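Local coordinates for protein putative cytosine/guanine deaminase (Unidentified, PDB 2PAJ) that catalyses the hydrolytic deamination of 2-amino-4-hydroxypteridines such as isoxanthopterin to the dihydroxy product, as a zinc-dependent amidohydrolase, at residues His274-Gly278 against Ser279-Tyr283; Ala295-Gln299 against Thr300-Val304; Ala235-Ala238 against Arg239-Gly242; Gly264-Pro267 against Val268-Cys271. All coordinates share one frame; numbering follows the deposited sequence.

Contact 1. Residues His274-Gly278 against Ser279-Tyr283; sequences HDWLG and SDVWY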
ATOM      1  N   HIS A 274      -9.258   0.528  24.788  1.00 53.79           N
ATOM      2  CA  HIS A 274      -9.501   1.897  24.362  1.00 53.29           C
ATOM      3  C   HIS A 274     -10.103   1.983  22.976  1.00 53.12           C
ATOM      4  O   HIS A 274      -9.806   2.907  22.223  1.00 51.75           O
ATOM      5  CB  HIS A 274      -8.203   2.685  24.420  1.00 55.86           C
ATOM      6  CG  HIS A 274      -7.668   2.826  25.808  1.00 59.51           C
ATOM      7  ND1 HIS A 274      -7.719   4.012  26.510  1.00 60.38           N
ATOM      8  CD2 HIS A 274      -7.149   1.907  26.658  1.00 58.97           C
ATOM      9  CE1 HIS A 274      -7.259   3.815  27.732  1.00 60.63           C
ATOM     10  NE2 HIS A 274      -6.907   2.546  27.847  1.00 58.40           N
ATOM     11  N   ASP A 275     -10.952   1.008  22.655  1.00 53.04           N
ATOM     12  CA  ASP A 275     -11.650   0.945  21.375  1.00 54.76           C
ATOM     13  C   ASP A 275     -10.756   0.962  20.132  1.00 54.11           C
ATOM     14  O   ASP A 275     -11.133   1.529  19.102  1.00 53.21           O
ATOM     15  CB  ASP A 275     -12.663   2.096  21.275  1.00 57.33           C
ATOM     16  CG  ASP A 275     -13.711   2.064  22.389  1.00 59.71           C
ATOM     17  OD1 ASP A 275     -14.393   1.022  22.558  1.00 62.52           O
ATOM     18  OD2 ASP A 275     -13.855   3.086  23.096  1.00 61.44           O
ATOM     19  N   TRP A 276      -9.588   0.324  20.216  1.00 52.79           N
ATOM     20  CA  TRP A 276      -8.669   0.306  19.089  1.00 51.40           C
ATOM     21  C   TRP A 276      -8.314  -1.061  18.518  1.00 51.04           C
ATOM     22  O   TRP A 276      -7.170  -1.316  18.139  1.00 51.60           O
ATOM     23  CB  TRP A 276      -7.387   1.083  19.421  1.00 50.03           C
ATOM     24  CG  TRP A 276      -7.443   2.458  18.892  1.00 50.82           C
ATOM     25  CD1 TRP A 276      -8.110   3.526  19.439  1.00 51.85           C
ATOM     26  CD2 TRP A 276      -6.948   2.905  17.622  1.00 52.21           C
ATOM     27  NE1 TRP A 276      -8.070   4.605  18.584  1.00 52.34           N
ATOM     28  CE2 TRP A 276      -7.366   4.257  17.462  1.00 52.89           C
ATOM     29  CE3 TRP A 276      -6.198   2.299  16.600  1.00 50.33           C
ATOM     30  CZ2 TRP A 276      -7.057   5.012  16.315  1.00 53.19           C
ATOM     31  CZ3 TRP A 276      -5.892   3.046  15.467  1.00 50.62           C
ATOM     32  CH2 TRP A 276      -6.322   4.393  15.333  1.00 51.80           C
ATOM     33  N   LEU A 277      -9.306  -1.940  18.457  1.00 49.33           N
ATOM     34  CA  LEU A 277      -9.137  -3.260  17.867  1.00 48.57           C
ATOM     35  C   LEU A 277     -10.405  -3.514  17.065  1.00 47.95           C
ATOM     36  O   LEU A 277     -11.356  -2.741  17.137  1.00 47.66           O
ATOM     37  CB  LEU A 277      -8.976  -4.356  18.929  1.00 49.43           C
ATOM     38  CG  LEU A 277      -7.751  -4.419  19.852  1.00 49.11           C
ATOM     39  CD1 LEU A 277      -7.746  -5.762  20.569  1.00 47.94           C
ATOM     40  CD2 LEU A 277      -6.470  -4.241  19.067  1.00 48.69           C
ATOM     41  N   GLY A 278     -10.420  -4.602  16.308  1.00 48.80           N
ATOM     42  CA  GLY A 278     -11.578  -4.924  15.496  1.00 47.53           C
ATOM     43  C   GLY A 278     -11.167  -5.011  14.050  1.00 46.52           C
ATOM     44  O   GLY A 278     -10.142  -4.469  13.672  1.00 45.71           O
ATOM     45  N   SER A 279     -11.963  -5.696  13.241  1.00 47.91           N
ATOM     46  CA  SER A 279     -11.659  -5.857  11.821  1.00 49.97           C
ATOM     47  C   SER A 279     -11.641  -4.496  11.157  1.00 51.09           C
ATOM     48  O   SER A 279     -11.331  -4.357   9.976  1.00 52.60           O
ATOM     49  CB  SER A 279     -12.713  -6.746  11.171  1.00 50.53           C
ATOM     50  OG  SER A 279     -14.003  -6.387  11.626  1.00 50.31           O
ATOM     51  N   ASP A 280     -11.983  -3.505  11.969  1.00 52.12           N
ATOM     52  CA  ASP A 280     -12.067  -2.088  11.638  1.00 52.30           C
ATOM     53  C   ASP A 280     -10.662  -1.485  11.520  1.00 52.57           C
ATOM     54  O   ASP A 280     -10.401  -0.619  10.688  1.00 52.84           O
ATOM     55  CB  ASP A 280     -12.785  -1.404  12.809  1.00 54.26           C
ATOM     56  CG  ASP A 280     -13.907  -0.506  12.378  1.00 57.10           C
ATOM     57  OD1 ASP A 280     -13.653   0.470  11.652  1.00 60.75           O
ATOM     58  OD2 ASP A 280     -15.058  -0.772  12.776  1.00 59.94           O
ATOM     59  N   VAL A 281      -9.778  -1.968  12.392  1.00 50.37           N
ATOM     60  CA  VAL A 281      -8.400  -1.502  12.535  1.00 49.52           C
ATOM     61  C   VAL A 281      -7.294  -2.447  12.026  1.00 48.42           C
ATOM     62  O   VAL A 281      -7.504  -3.645  11.898  1.00 47.60           O
ATOM     63  CB  VAL A 281      -8.124  -1.247  14.037  1.00 49.17           C
ATOM     64  CG1 VAL A 281      -6.932  -0.327  14.222  1.00 48.34           C
ATOM     65  CG2 VAL A 281      -9.369  -0.711  14.699  1.00 47.56           C
ATOM     66  N   TRP A 282      -6.117  -1.886  11.749  1.00 47.40           N
ATOM     67  CA  TRP A 282      -4.956  -2.668  11.331  1.00 46.73           C
ATOM     68  C   TRP A 282      -3.670  -1.901  11.697  1.00 47.29           C
ATOM     69  O   TRP A 282      -3.604  -0.679  11.587  1.00 44.35           O
ATOM     70  CB  TRP A 282      -5.041  -3.032   9.830  1.00 43.54           C
ATOM     71  CG  TRP A 282      -4.354  -2.148   8.863  1.00 40.83           C
ATOM     72  CD1 TRP A 282      -3.056  -2.222   8.451  1.00 40.86           C
ATOM     73  CD2 TRP A 282      -4.952  -1.092   8.115  1.00 40.93           C
ATOM     74  NE1 TRP A 282      -2.810  -1.281   7.485  1.00 39.81           N
ATOM     75  CE2 TRP A 282      -3.957  -0.569   7.259  1.00 40.53           C
ATOM     76  CE3 TRP A 282      -6.235  -0.534   8.082  1.00 41.29           C
ATOM     77  CZ2 TRP A 282      -4.205   0.493   6.380  1.00 42.30           C
ATOM     78  CZ3 TRP A 282      -6.480   0.511   7.214  1.00 41.59           C
ATOM     79  CH2 TRP A 282      -5.467   1.017   6.372  1.00 40.00           C
ATOM     80  N   TYR A 283      -2.660  -2.626  12.170  1.00 49.82           N
ATOM     81  CA  TYR A 283      -1.403  -2.003  12.582  1.00 51.31           C
ATOM     82  C   TYR A 283      -0.166  -2.312  11.773  1.00 52.46           C
ATOM     83  O   TYR A 283      -0.026  -3.386  11.193  1.00 52.76           O
ATOM     84  CB  TYR A 283      -1.069  -2.353  14.025  1.00 50.78           C
ATOM     85  CG  TYR A 283      -2.045  -1.823  15.038  1.00 51.76           C
ATOM     86  CD1 TYR A 283      -3.114  -2.604  15.468  1.00 50.82           C
ATOM     87  CD2 TYR A 283      -1.900  -0.536  15.572  1.00 50.64           C
ATOM     88  CE1 TYR A 283      -4.001  -2.132  16.394  1.00 52.84           C
ATOM     89  CE2 TYR A 283      -2.786  -0.053  16.503  1.00 49.24           C
ATOM     90  CZ  TYR A 283      -3.833  -0.857  16.911  1.00 51.36           C
ATOM     91  OH  TYR A 283      -4.722  -0.409  17.853  1.00 52.49           O
TER
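Tyr283 and Val281 are turned back onto Trp276 by their first torsions. In Tyr283, CG stands anti to the carbonyl carbon (chi1 -64°), and the phenol reaches back along the preceding loop. In Val281, CG1 lies roughly anti to the backbone N (chi1 -160°), which sets this methyl beside the indole. The phenol is tied down at its far end. Its OH donates to the carbonyl O of Trp276 at 2.6 Å, lying in the carbonyl plane. The same OH sits at the edge of the indole, near its plane, with Trp276 CE3 3.3 Å away. Val281 CG1 reaches Trp276 CE3 at 3.6 Å, and the two side chains cross at about a right angle. Leu277 adds CD2 at the edge of the Tyr283 ring, 4.2 Å from CE1. The other Val281 methyl, CG2, packs near the carbonyl O of Leu277.

The backbone between these groups makes a type I beta turn from Gly278 to Val281. It is closed by Val281 N bonding to Gly278 O at 2.8 Å. The backbone angles of Gly278, with positive phi, leave no room for a side chain against the preceding carbonyl O, which accounts for a glycine here. The indole nitrogen of Trp276 is satisfied outside the turn by the carbonyl O of Met231. Cys271 also packs against Trp276, Leu277 and Tyr283. The arrangement is a helix-to-strand connection of the amidohydrolase TIM barrel, leading into strand 281-284 just before the zinc ligand His285.

Contact 2. Residues Ala295-Gln299 against Thr300-Val304; sequences ALLAQ and TGTGV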
ATOM      1  N   ALA A 295      -3.709 -13.926  19.899  1.00 54.53           N
ATOM      2  CA  ALA A 295      -5.071 -14.439  20.019  1.00 53.84           C
ATOM      3  C   ALA A 295      -6.082 -13.294  19.957  1.00 53.63           C
ATOM      4  O   ALA A 295      -7.125 -13.400  19.304  1.00 52.01           O
ATOM      5  CB  ALA A 295      -5.220 -15.200  21.330  1.00 54.92           C
ATOM      6  N   LEU A 296      -5.762 -12.201  20.644  1.00 54.77           N
ATOM      7  CA  LEU A 296      -6.625 -11.032  20.667  1.00 55.01           C
ATOM      8  C   LEU A 296      -6.730 -10.421  19.279  1.00 54.33           C
ATOM      9  O   LEU A 296      -7.769  -9.892  18.907  1.00 55.71           O
ATOM     10  CB  LEU A 296      -6.081  -9.988  21.639  1.00 55.85           C
ATOM     11  CG  LEU A 296      -6.943  -9.613  22.844  1.00 54.93           C
ATOM     12  CD1 LEU A 296      -6.330  -8.401  23.509  1.00 56.14           C
ATOM     13  CD2 LEU A 296      -8.367  -9.316  22.409  1.00 55.24           C
ATOM     14  N   LEU A 297      -5.649 -10.477  18.517  1.00 53.66           N
ATOM     15  CA  LEU A 297      -5.676  -9.942  17.165  1.00 53.59           C
ATOM     16  C   LEU A 297      -6.519 -10.847  16.298  1.00 53.55           C
ATOM     17  O   LEU A 297      -7.210 -10.392  15.396  1.00 54.97           O
ATOM     18  CB  LEU A 297      -4.264  -9.867  16.589  1.00 51.68           C
ATOM     19  CG  LEU A 297      -3.367  -8.797  17.206  1.00 49.93           C
ATOM     20  CD1 LEU A 297      -1.947  -8.988  16.715  1.00 48.39           C
ATOM     21  CD2 LEU A 297      -3.904  -7.415  16.857  1.00 46.07           C
ATOM     22  N   ALA A 298      -6.450 -12.141  16.587  1.00 52.71           N
ATOM     23  CA  ALA A 298      -7.192 -13.141  15.841  1.00 52.54           C
ATOM     24  C   ALA A 298      -8.696 -13.077  16.110  1.00 53.07           C
ATOM     25  O   ALA A 298      -9.495 -13.178  15.181  1.00 52.57           O
ATOM     26  CB  ALA A 298      -6.658 -14.529  16.168  1.00 51.03           C
ATOM     27  N   GLN A 299      -9.085 -12.910  17.372  1.00 54.62           N
ATOM     28  CA  GLN A 299     -10.507 -12.862  17.715  1.00 55.36           C
ATOM     29  C   GLN A 299     -11.188 -11.556  17.310  1.00 54.87           C
ATOM     30  O   GLN A 299     -12.371 -11.548  16.964  1.00 54.05           O
ATOM     31  CB  GLN A 299     -10.708 -13.094  19.210  1.00 56.36           C
ATOM     32  CG  GLN A 299     -10.411 -11.888  20.062  1.00 62.08           C
ATOM     33  CD  GLN A 299     -11.091 -11.940  21.429  1.00 65.22           C
ATOM     34  OE1 GLN A 299     -10.700 -12.709  22.314  1.00 65.75           O
ATOM     35  NE2 GLN A 299     -12.127 -11.118  21.599  1.00 66.52           N
ATOM     36  N   THR A 300     -10.436 -10.459  17.349  1.00 53.10           N
ATOM     37  CA  THR A 300     -10.970  -9.156  16.984  1.00 51.05           C
ATOM     38  C   THR A 300     -10.921  -8.917  15.483  1.00 50.57           C
ATOM     39  O   THR A 300     -11.614  -8.047  14.971  1.00 50.82           O
ATOM     40  CB  THR A 300     -10.214  -8.017  17.701  1.00 50.96           C
ATOM     41  OG1 THR A 300      -8.834  -8.017  17.314  1.00 50.48           O
ATOM     42  CG2 THR A 300     -10.305  -8.205  19.196  1.00 50.41           C
ATOM     43  N   GLY A 301     -10.113  -9.693  14.777  1.00 48.95           N
ATOM     44  CA  GLY A 301     -10.026  -9.513  13.346  1.00 48.74           C
ATOM     45  C   GLY A 301      -9.178  -8.324  12.944  1.00 49.69           C
ATOM     46  O   GLY A 301      -9.295  -7.814  11.832  1.00 50.55           O
ATOM     47  N   THR A 302      -8.319  -7.877  13.853  1.00 49.99           N
ATOM     48  CA  THR A 302      -7.430  -6.752  13.587  1.00 50.36           C
ATOM     49  C   THR A 302      -6.302  -7.223  12.674  1.00 50.57           C
ATOM     50  O   THR A 302      -5.675  -8.249  12.932  1.00 52.47           O
ATOM     51  CB  THR A 302      -6.813  -6.236  14.879  1.00 51.46           C
ATOM     52  OG1 THR A 302      -7.817  -6.181  15.895  1.00 53.15           O
ATOM     53  CG2 THR A 302      -6.231  -4.861  14.674  1.00 50.85           C
ATOM     54  N   GLY A 303      -6.051  -6.474  11.609  1.00 50.78           N
ATOM     55  CA  GLY A 303      -5.014  -6.850  10.669  1.00 50.20           C
ATOM     56  C   GLY A 303      -3.658  -6.239  10.946  1.00 51.33           C
ATOM     57  O   GLY A 303      -3.492  -5.441  11.868  1.00 51.36           O
ATOM     58  N   VAL A 304      -2.673  -6.633  10.148  1.00 51.71           N
ATOM     59  CA  VAL A 304      -1.319  -6.118  10.288  1.00 52.16           C
ATOM     60  C   VAL A 304      -0.797  -5.753   8.906  1.00 51.62           C
ATOM     61  O   VAL A 304      -1.221  -6.321   7.908  1.00 51.09           O
ATOM     62  CB  VAL A 304      -0.351  -7.172  10.915  1.00 54.14           C
ATOM     63  CG1 VAL A 304      -0.862  -7.631  12.277  1.00 53.57           C
ATOM     64  CG2 VAL A 304      -0.196  -8.358   9.981  1.00 53.20           C
TER
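The Leu296 carbonyl is the flat group that meets Thr300, and Thr300 approaches it with two donors. The hydroxyl OG1 comes in close to the carbonyl plane, tilted 16° from it, and bonds to Leu296 O at 2.7 Å. The amide Thr300 N lies above that plane and bonds to the same oxygen at 3.1 Å. One carbonyl at the end of the helix is thus held by both the backbone and the side chain of the residue four places on. The torsion of Thr300 explains this: chi1 of 62° places OG1 between the backbone N and the carbonyl carbon, facing back into the last helical turn. The methyl CG2 stands anti to the carbonyl carbon and also lies near Leu296 O; it touches Leu296 CD2 at 3.9 Å and Gln299 CG at 3.8 Å.

The hydroxyls continue in a chain. Thr302 OG1 donates to Thr300 OG1, and it also accepts from the backbone N of Gly278. Beside them, Leu297 CD2 packs on Thr302 CB at 3.7 Å.

The backbone leaves the helix at Gly301, whose phi is positive. Its N makes a weak bond to Leu297 O, and Thr302 N makes another weak bond to that oxygen. Glycine suits these angles, because a side chain would press on the preceding carbonyl.

Leu296, Thr300 and Thr302 all touch Leu277 in the loop before strand 281-284. Helix 291-300 ends here within a beta-alpha-beta unit, and the chain turns into strand 303-306, which lies between strands 281-284 and 331-333.

Contact 3. Residues Ala235-Ala238 against Arg239-Gly242; sequences AAVA and RRLG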
ATOM      1  N   ALA A 235     -11.493   6.994  18.028  1.00 56.32           N
ATOM      2  CA  ALA A 235     -12.043   5.781  17.431  1.00 54.59           C
ATOM      3  C   ALA A 235     -13.514   5.998  17.071  1.00 54.49           C
ATOM      4  O   ALA A 235     -13.972   5.593  16.004  1.00 54.72           O
ATOM      5  CB  ALA A 235     -11.909   4.619  18.408  1.00 53.48           C
ATOM      6  N   ALA A 236     -14.237   6.649  17.978  1.00 53.50           N
ATOM      7  CA  ALA A 236     -15.652   6.938  17.806  1.00 51.54           C
ATOM      8  C   ALA A 236     -15.957   7.778  16.576  1.00 51.59           C
ATOM      9  O   ALA A 236     -16.972   7.571  15.910  1.00 51.63           O
ATOM     10  CB  ALA A 236     -16.180   7.634  19.040  1.00 47.27           C
ATOM     11  N   VAL A 237     -15.095   8.742  16.281  1.00 51.08           N
ATOM     12  CA  VAL A 237     -15.316   9.605  15.129  1.00 51.53           C
ATOM     13  C   VAL A 237     -15.162   8.809  13.841  1.00 53.64           C
ATOM     14  O   VAL A 237     -15.992   8.907  12.930  1.00 53.67           O
ATOM     15  CB  VAL A 237     -14.324  10.768  15.119  1.00 51.57           C
ATOM     16  CG1 VAL A 237     -14.598  11.680  13.943  1.00 49.72           C
ATOM     17  CG2 VAL A 237     -14.426  11.529  16.423  1.00 52.93           C
ATOM     18  N   ALA A 238     -14.087   8.024  13.776  1.00 54.03           N
ATOM     19  CA  ALA A 238     -13.801   7.187  12.621  1.00 52.58           C
ATOM     20  C   ALA A 238     -14.991   6.282  12.368  1.00 52.17           C
ATOM     21  O   ALA A 238     -15.529   6.236  11.267  1.00 53.32           O
ATOM     22  CB  ALA A 238     -12.559   6.351  12.883  1.00 54.12           C
ATOM     23  N   ARG A 239     -15.403   5.563  13.402  1.00 50.78           N
ATOM     24  CA  ARG A 239     -16.528   4.653  13.276  1.00 51.22           C
ATOM     25  C   ARG A 239     -17.820   5.375  12.938  1.00 51.93           C
ATOM     26  O   ARG A 239     -18.646   4.861  12.187  1.00 52.43           O
ATOM     27  CB  ARG A 239     -16.679   3.839  14.553  1.00 48.38           C
ATOM     28  CG  ARG A 239     -15.489   2.925  14.786  1.00 46.97           C
ATOM     29  CD  ARG A 239     -15.900   1.691  15.545  1.00 45.59           C
ATOM     30  NE  ARG A 239     -14.814   0.728  15.613  1.00 46.20           N
ATOM     31  CZ  ARG A 239     -13.855   0.733  16.524  1.00 45.30           C
ATOM     32  NH1 ARG A 239     -13.839   1.655  17.462  1.00 49.08           N
ATOM     33  NH2 ARG A 239     -12.906  -0.187  16.492  1.00 48.20           N
ATOM     34  N   ARG A 240     -17.979   6.573  13.484  1.00 53.30           N
ATOM     35  CA  ARG A 240     -19.156   7.387  13.219  1.00 53.30           C
ATOM     36  C   ARG A 240     -19.197   7.789  11.744  1.00 53.24           C
ATOM     37  O   ARG A 240     -20.260   7.880  11.154  1.00 53.31           O
ATOM     38  CB  ARG A 240     -19.130   8.646  14.082  1.00 54.04           C
ATOM     39  CG  ARG A 240     -20.346   9.533  13.902  1.00 54.88           C
ATOM     40  CD  ARG A 240     -20.244  10.778  14.743  1.00 55.34           C
ATOM     41  NE  ARG A 240     -19.314  11.741  14.173  1.00 57.33           N
ATOM     42  CZ  ARG A 240     -18.367  12.353  14.873  1.00 60.09           C
ATOM     43  NH1 ARG A 240     -18.226  12.087  16.170  1.00 62.58           N
ATOM     44  NH2 ARG A 240     -17.572  13.240  14.286  1.00 59.74           N
ATOM     45  N   LEU A 241     -18.034   8.045  11.159  1.00 53.95           N
ATOM     46  CA  LEU A 241     -17.944   8.428   9.753  1.00 53.50           C
ATOM     47  C   LEU A 241     -17.780   7.208   8.844  1.00 53.76           C
ATOM     48  O   LEU A 241     -17.638   7.353   7.631  1.00 53.33           O
ATOM     49  CB  LEU A 241     -16.763   9.379   9.535  1.00 53.99           C
ATOM     50  CG  LEU A 241     -16.863  10.788  10.132  1.00 54.16           C
ATOM     51  CD1 LEU A 241     -15.570  11.573   9.936  1.00 52.94           C
ATOM     52  CD2 LEU A 241     -18.020  11.496   9.474  1.00 54.03           C
ATOM     53  N   GLY A 242     -17.794   6.015   9.437  1.00 53.76           N
ATOM     54  CA  GLY A 242     -17.644   4.791   8.669  1.00 52.70           C
ATOM     55  C   GLY A 242     -16.259   4.623   8.064  1.00 53.35           C
ATOM     56  O   GLY A 242     -16.113   4.126   6.947  1.00 52.73           O
TER
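Leu241 N is shared between two carbonyls of the last helical turn. It bonds to Val237 O at 2.8 Å and more weakly to Ala238 O at 3.1 Å. Gly242 then takes a positive phi and ends the helix in a Schellman motif. Further back the helix is regular. Arg239 N meets Ala235 O almost straight, with an N-H...O angle of 173°, and Arg240 N bonds to Ala236 O.

The side chain of Arg240 runs beside Val237, pointing the same way. A bend at chi3 (76°) folds its guanidinium over the valine, so that Val237 CA lies under one face, toward the rim. Val237 CG1 is 3.4 Å from Arg240 NH2, and that nitrogen also forms a salt bridge with Glu198. Leu241 CD1 packs on Val237 CG1 at 4.1 Å.

Arg239 instead extends from CG to NE and passes Ala235, with NH1 3.7 Å from Ala235 CB. Its NH1 bonds to the carbonyl O of Asp275. In the barrel, helix 228-240 links strands 213-217 and 244-248. Val237 and Leu241 face helix 190-203, while Ala235 and Ala238 rest on Met245 of strand 244-248.

Contact 4. Residues Gly264-Pro267 against Val268-Cys271; sequences GKSP and VAFC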
ATOM      1  N   GLY A 264       0.120   0.422  32.270  1.00 73.33           N
ATOM      2  CA  GLY A 264      -0.950  -0.492  32.629  1.00 75.49           C
ATOM      3  C   GLY A 264      -0.616  -1.961  32.383  1.00 77.05           C
ATOM      4  O   GLY A 264      -0.328  -2.708  33.335  1.00 78.45           O
ATOM      5  N   LYS A 265      -0.661  -2.389  31.118  1.00 76.09           N
ATOM      6  CA  LYS A 265      -0.355  -3.775  30.780  1.00 74.42           C
ATOM      7  C   LYS A 265       0.083  -3.907  29.321  1.00 72.06           C
ATOM      8  O   LYS A 265       0.735  -3.011  28.795  1.00 72.91           O
ATOM      9  CB  LYS A 265      -1.574  -4.654  31.047  1.00 76.80           C
ATOM     10  CG  LYS A 265      -1.259  -5.956  31.785  1.00 78.64           C
ATOM     11  CD  LYS A 265      -0.683  -5.700  33.168  1.00 79.03           C
ATOM     12  CE  LYS A 265      -0.946  -6.903  34.091  1.00 81.71           C
ATOM     13  NZ  LYS A 265      -0.407  -8.231  33.623  1.00 81.23           N
ATOM     14  N   SER A 266      -0.274  -5.013  28.668  1.00 68.47           N
ATOM     15  CA  SER A 266       0.116  -5.256  27.268  1.00 64.16           C
ATOM     16  C   SER A 266      -0.332  -4.196  26.262  1.00 61.23           C
ATOM     17  O   SER A 266      -1.399  -3.609  26.392  1.00 60.88           O
ATOM     18  CB  SER A 266      -0.401  -6.620  26.806  1.00 64.36           C
ATOM     19  OG  SER A 266      -0.479  -6.676  25.392  1.00 62.36           O
ATOM     20  N   PRO A 267       0.488  -3.946  25.233  1.00 58.32           N
ATOM     21  CA  PRO A 267       0.150  -2.946  24.212  1.00 56.97           C
ATOM     22  C   PRO A 267      -1.162  -3.239  23.476  1.00 56.31           C
ATOM     23  O   PRO A 267      -2.043  -2.384  23.376  1.00 56.24           O
ATOM     24  CB  PRO A 267       1.365  -2.983  23.286  1.00 54.81           C
ATOM     25  CG  PRO A 267       2.481  -3.311  24.229  1.00 54.21           C
ATOM     26  CD  PRO A 267       1.882  -4.398  25.082  1.00 56.19           C
ATOM     27  N   VAL A 268      -1.279  -4.453  22.958  1.00 55.81           N
ATOM     28  CA  VAL A 268      -2.473  -4.871  22.245  1.00 54.83           C
ATOM     29  C   VAL A 268      -3.680  -4.837  23.192  1.00 54.39           C
ATOM     30  O   VAL A 268      -4.730  -4.307  22.850  1.00 53.12           O
ATOM     31  CB  VAL A 268      -2.273  -6.296  21.663  1.00 54.98           C
ATOM     32  CG1 VAL A 268      -3.534  -6.781  20.980  1.00 53.35           C
ATOM     33  CG2 VAL A 268      -1.125  -6.277  20.689  1.00 54.75           C
ATOM     34  N   ALA A 269      -3.510  -5.388  24.390  1.00 54.89           N
ATOM     35  CA  ALA A 269      -4.568  -5.422  25.393  1.00 55.10           C
ATOM     36  C   ALA A 269      -5.028  -4.000  25.766  1.00 55.30           C
ATOM     37  O   ALA A 269      -6.204  -3.765  26.052  1.00 56.01           O
ATOM     38  CB  ALA A 269      -4.072  -6.174  26.633  1.00 52.22           C
ATOM     39  N   PHE A 270      -4.092  -3.060  25.757  1.00 55.06           N
ATOM     40  CA  PHE A 270      -4.384  -1.665  26.064  1.00 54.71           C
ATOM     41  C   PHE A 270      -5.228  -1.102  24.921  1.00 54.66           C
ATOM     42  O   PHE A 270      -6.259  -0.465  25.137  1.00 55.24           O
ATOM     43  CB  PHE A 270      -3.076  -0.880  26.182  1.00 53.77           C
ATOM     44  CG  PHE A 270      -3.250   0.513  26.691  1.00 53.26           C
ATOM     45  CD1 PHE A 270      -3.465   0.746  28.043  1.00 52.69           C
ATOM     46  CD2 PHE A 270      -3.210   1.596  25.818  1.00 53.50           C
ATOM     47  CE1 PHE A 270      -3.643   2.040  28.519  1.00 52.48           C
ATOM     48  CE2 PHE A 270      -3.387   2.899  26.281  1.00 52.37           C
ATOM     49  CZ  PHE A 270      -3.605   3.126  27.634  1.00 51.36           C
ATOM     50  N   CYS A 271      -4.786  -1.348  23.692  1.00 54.81           N
ATOM     51  CA  CYS A 271      -5.520  -0.888  22.516  1.00 54.07           C
ATOM     52  C   CYS A 271      -6.949  -1.397  22.556  1.00 52.94           C
ATOM     53  O   CYS A 271      -7.881  -0.677  22.221  1.00 51.84           O
ATOM     54  CB  CYS A 271      -4.846  -1.383  21.242  1.00 52.82           C
ATOM     55  SG  CYS A 271      -3.375  -0.470  20.819  1.00 56.43           S
TER
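Ser266 and Ala269 are close-packed at the start of helix 267-273, with their CB atoms 3.7 Å apart. The side chain of exposed Lys265, just before them, runs off from the helix start. On the packed side the backbone bonds begin at once. Ser266 O accepts from Phe270 N at 2.8 Å, and Pro267 O accepts from Cys271 N at 2.9 Å. The CB of Phe270 also lies against Ser266 O, 3.2 Å away, while its ring extends outward to stack with His274.

Ser266 is the N-cap of the helix. With OG set anti to the backbone N (chi1 159°), the hydroxyl turns toward the first turn and accepts from Ala269 N. The bond is nearly straight at 174° but long at 3.4 Å, so it is weak. Glu293 of helix 291-300 makes weak hydrogen bonds to both Ser266 OG and Val268 N, which places a carboxylate by the helix start, where it probably interacts favourably with the helix dipole.

Val268 and Cys271 are buried, and Val268 packs on Leu296 of helix 291-300. Toward Lys265 and Gly264 the chain is exposed, and the residues preceding Gly264 are not modelled.

Overall arrangement
Along the chain the order is contact 3, contact 4, contact 1, contact 2, all within the amidohydrolase TIM-barrel range. Contact 1 is the common neighbour. Its centre lies about 8 Å from the centre of contact 2, 12 Å from that of contact 3 and 13 Å from that of contact 4, and it touches all three. Contacts 1 and 2 meet through the paired parallel strands 281-284 and 303-306. Contact 3 reaches contact 1 through Arg239, with a long, weak ion pair to Asp280. Contacts 2 and 4 pack through Leu296 and Leu297, whereas contact 3 stays about 8 Å from both at the nearest atoms. Together they join consecutive helix and strand elements of the barrel that carries the zinc site.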